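PDB 1XZO: SCO1 protein homolog from Bacillus subtilis, which is needed to insert copper into the active site of cytochrome c oxidase and may also act in copper homeostasis or redox signalling. Local coordinates for residues A[75-80]-A[122-127]. Numbering follows the deposited sequence.
Sequences FSVDPE and AIVKKP. With CA (calcium ion), chain L; CD (cadmium ion), chain E.
In V77 the chi1 of -58° sets CG1 anti to the carbonyl carbon, from where it reaches the V124 side chain, 3.7 Å from V124 CB and 4.0 Å from each of V124 CG1 and CG2. The other branch, CG2, rests against the backbone carbonyl of K125, 3.6 Å from K125 O. D78 has its carboxylate swung away from its own backbone N (chi1 -173°), which carries the group out past the P127 ring: D78 CB and P127 CD are 3.7 Å apart, and P127 CG lies at a similar distance from D78 OD2. P127 also leans on F42, near C45, a probable copper ligand. Both carboxylate oxygens of D78 hold a calcium ion, with OD1 at 2.4 Å and OD2 at 2.1 Å from the metal. Two waters also bind that calcium, and one of them donates a hydrogen bond to P127 O, so ion and water link the two segments where their own atoms make only van der Waals and charge contacts.

K126 runs past the carboxylate, its CG close to D78 OD1, then bends at chi3 and chi4 to bring its amine toward E80. That salt bridge is long, 3.7 Å from K126 NZ to E80 OE2. Before the contact, S76 OG accepts from D78 N, an ST turn that shapes the chain leaving the strand. K125 points away from V77 at its CB, and its modelled NZ lies 2.4 Å from a cadmium ion that E113 also binds; the crowding of its CD carbon against the metal makes the exact pose doubtful.

The contact thus lays the loop after helix 109-120 against the turn that follows strand 71-76 in the thioredoxin-like fold: V77 and V124 both pack on F40 of strand 36-41, and V124 also touches E113 and A116 of the helix.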
loop_
_atom_site.group_PDB
_atom_site.type_symbol
_atom_site.label_atom_id
_atom_site.label_comp_id
_atom_site.label_asym_id
_atom_site.label_seq_id
_atom_site.Cartn_x
_atom_site.Cartn_y
_atom_site.Cartn_z
ATOM N N PHE A 75 -2.458 -0.039 3.857
ATOM C CA PHE A 75 -2.887 -0.636 5.172
ATOM C C PHE A 75 -2.546 0.212 6.357
ATOM O O PHE A 75 -1.381 0.558 6.626
ATOM C CB PHE A 75 -2.243 -2.056 5.398
ATOM C CG PHE A 75 -2.424 -2.974 4.330
ATOM C CD1 PHE A 75 -1.469 -3.165 3.386
ATOM C CD2 PHE A 75 -3.554 -3.792 4.241
ATOM C CE1 PHE A 75 -1.651 -4.087 2.331
ATOM C CE2 PHE A 75 -3.735 -4.710 3.241
ATOM C CZ PHE A 75 -2.874 -4.935 2.289
ATOM N N SER A 76 -3.509 0.457 7.219
ATOM C CA SER A 76 -3.283 1.138 8.482
ATOM C C SER A 76 -2.464 0.263 9.439
ATOM O O SER A 76 -2.798 -0.915 9.603
ATOM C CB SER A 76 -4.573 1.415 9.248
ATOM O OG SER A 76 -4.236 2.037 10.484
ATOM N N VAL A 77 -1.485 0.840 10.119
ATOM C CA VAL A 77 -0.700 0.146 11.136
ATOM C C VAL A 77 -1.066 0.659 12.531
ATOM O O VAL A 77 -0.444 0.300 13.501
ATOM C CB VAL A 77 0.818 0.116 10.880
ATOM C CG1 VAL A 77 1.042 -0.541 9.534
ATOM C CG2 VAL A 77 1.408 1.572 10.931
ATOM N N ASP A 78 -2.113 1.491 12.670
ATOM C CA ASP A 78 -2.626 1.819 13.945
ATOM C C ASP A 78 -4.153 1.747 13.916
ATOM O O ASP A 78 -4.845 2.740 13.965
ATOM C CB ASP A 78 -2.145 3.247 14.264
ATOM C CG ASP A 78 -2.445 3.683 15.623
ATOM O OD1 ASP A 78 -2.703 2.945 16.587
ATOM O OD2 ASP A 78 -2.402 4.921 15.881
ATOM N N PRO A 79 -4.673 0.525 13.675
ATOM C CA PRO A 79 -6.130 0.340 13.469
ATOM C C PRO A 79 -7.034 0.698 14.591
ATOM O O PRO A 79 -8.204 0.939 14.295
ATOM C CB PRO A 79 -6.236 -1.138 13.074
ATOM C CG PRO A 79 -5.007 -1.762 13.777
ATOM C CD PRO A 79 -3.926 -0.733 13.448
ATOM N N GLU A 80 -6.543 0.825 15.806
ATOM C CA GLU A 80 -7.339 1.257 16.932
ATOM C C GLU A 80 -7.753 2.736 16.810
ATOM O O GLU A 80 -8.883 3.100 17.155
ATOM C CB GLU A 80 -6.578 1.008 18.222
ATOM C CG GLU A 80 -7.259 1.481 19.497
ATOM C CD GLU A 80 -6.428 1.249 20.744
ATOM O OE1 GLU A 80 -6.832 1.742 21.818
ATOM O OE2 GLU A 80 -5.392 0.549 20.668
ATOM N N ALA A 122 7.582 -7.677 6.446
ATOM C CA ALA A 122 7.658 -6.324 7.006
ATOM C C ALA A 122 7.324 -6.391 8.463
ATOM O O ALA A 122 6.365 -7.108 8.843
ATOM C CB ALA A 122 6.608 -5.395 6.277
ATOM N N ILE A 123 8.091 -5.634 9.243
ATOM C CA ILE A 123 7.891 -5.413 10.636
ATOM C C ILE A 123 7.181 -4.101 10.760
ATOM O O ILE A 123 7.797 -3.033 10.692
ATOM C CB ILE A 123 9.229 -5.353 11.422
ATOM C CG1 ILE A 123 9.980 -6.643 11.221
ATOM C CG2 ILE A 123 8.903 -5.070 12.860
ATOM N N VAL A 124 5.878 -4.149 11.008
ATOM C CA VAL A 124 5.132 -2.937 11.329
ATOM C C VAL A 124 4.825 -2.795 12.799
ATOM O O VAL A 124 4.791 -3.753 13.604
ATOM C CB VAL A 124 3.880 -2.797 10.436
ATOM C CG1 VAL A 124 4.280 -2.839 9.041
ATOM C CG2 VAL A 124 2.891 -3.871 10.730
ATOM N N LYS A 125 4.669 -1.564 13.209
ATOM C CA LYS A 125 4.369 -1.309 14.576
ATOM C C LYS A 125 3.502 -0.052 14.717
ATOM O O LYS A 125 3.394 0.728 13.795
ATOM C CB LYS A 125 5.666 -1.168 15.342
ATOM C CG LYS A 125 5.455 -0.868 16.801
ATOM C CD LYS A 125 4.788 -2.071 17.552
ATOM C CE LYS A 125 3.736 -1.705 18.516
ATOM N NZ LYS A 125 3.609 -2.749 19.570
ATOM N N LYS A 126 2.868 0.096 15.858
ATOM C CA LYS A 126 2.090 1.280 16.222
ATOM C C LYS A 126 3.035 2.468 16.272
ATOM O O LYS A 126 4.187 2.296 16.589
ATOM C CB LYS A 126 1.572 1.104 17.660
ATOM C CG LYS A 126 0.177 0.720 17.831
ATOM C CD LYS A 126 0.004 -0.069 19.131
ATOM C CE LYS A 126 -0.351 0.812 20.288
ATOM N NZ LYS A 126 -1.762 1.302 20.135
ATOM N N PRO A 127 2.560 3.673 16.001
ATOM C CA PRO A 127 3.352 4.881 16.312
ATOM C C PRO A 127 3.491 5.147 17.815
ATOM O O PRO A 127 2.674 4.677 18.594
ATOM C CB PRO A 127 2.565 6.017 15.643
ATOM C CG PRO A 127 1.190 5.459 15.356
ATOM C CD PRO A 127 1.278 3.971 15.347
HETATM CA CA CA L . -2.497 4.929 18.001
HETATM CD CD CD E . 3.295 -4.385 17.860
HETATM O O HOH W 1 -0.170 4.503 18.938
HETATM O O HOH W 2 5.060 -5.722 18.804
HETATM O O HOH W 3 -4.396 3.919 19.155
#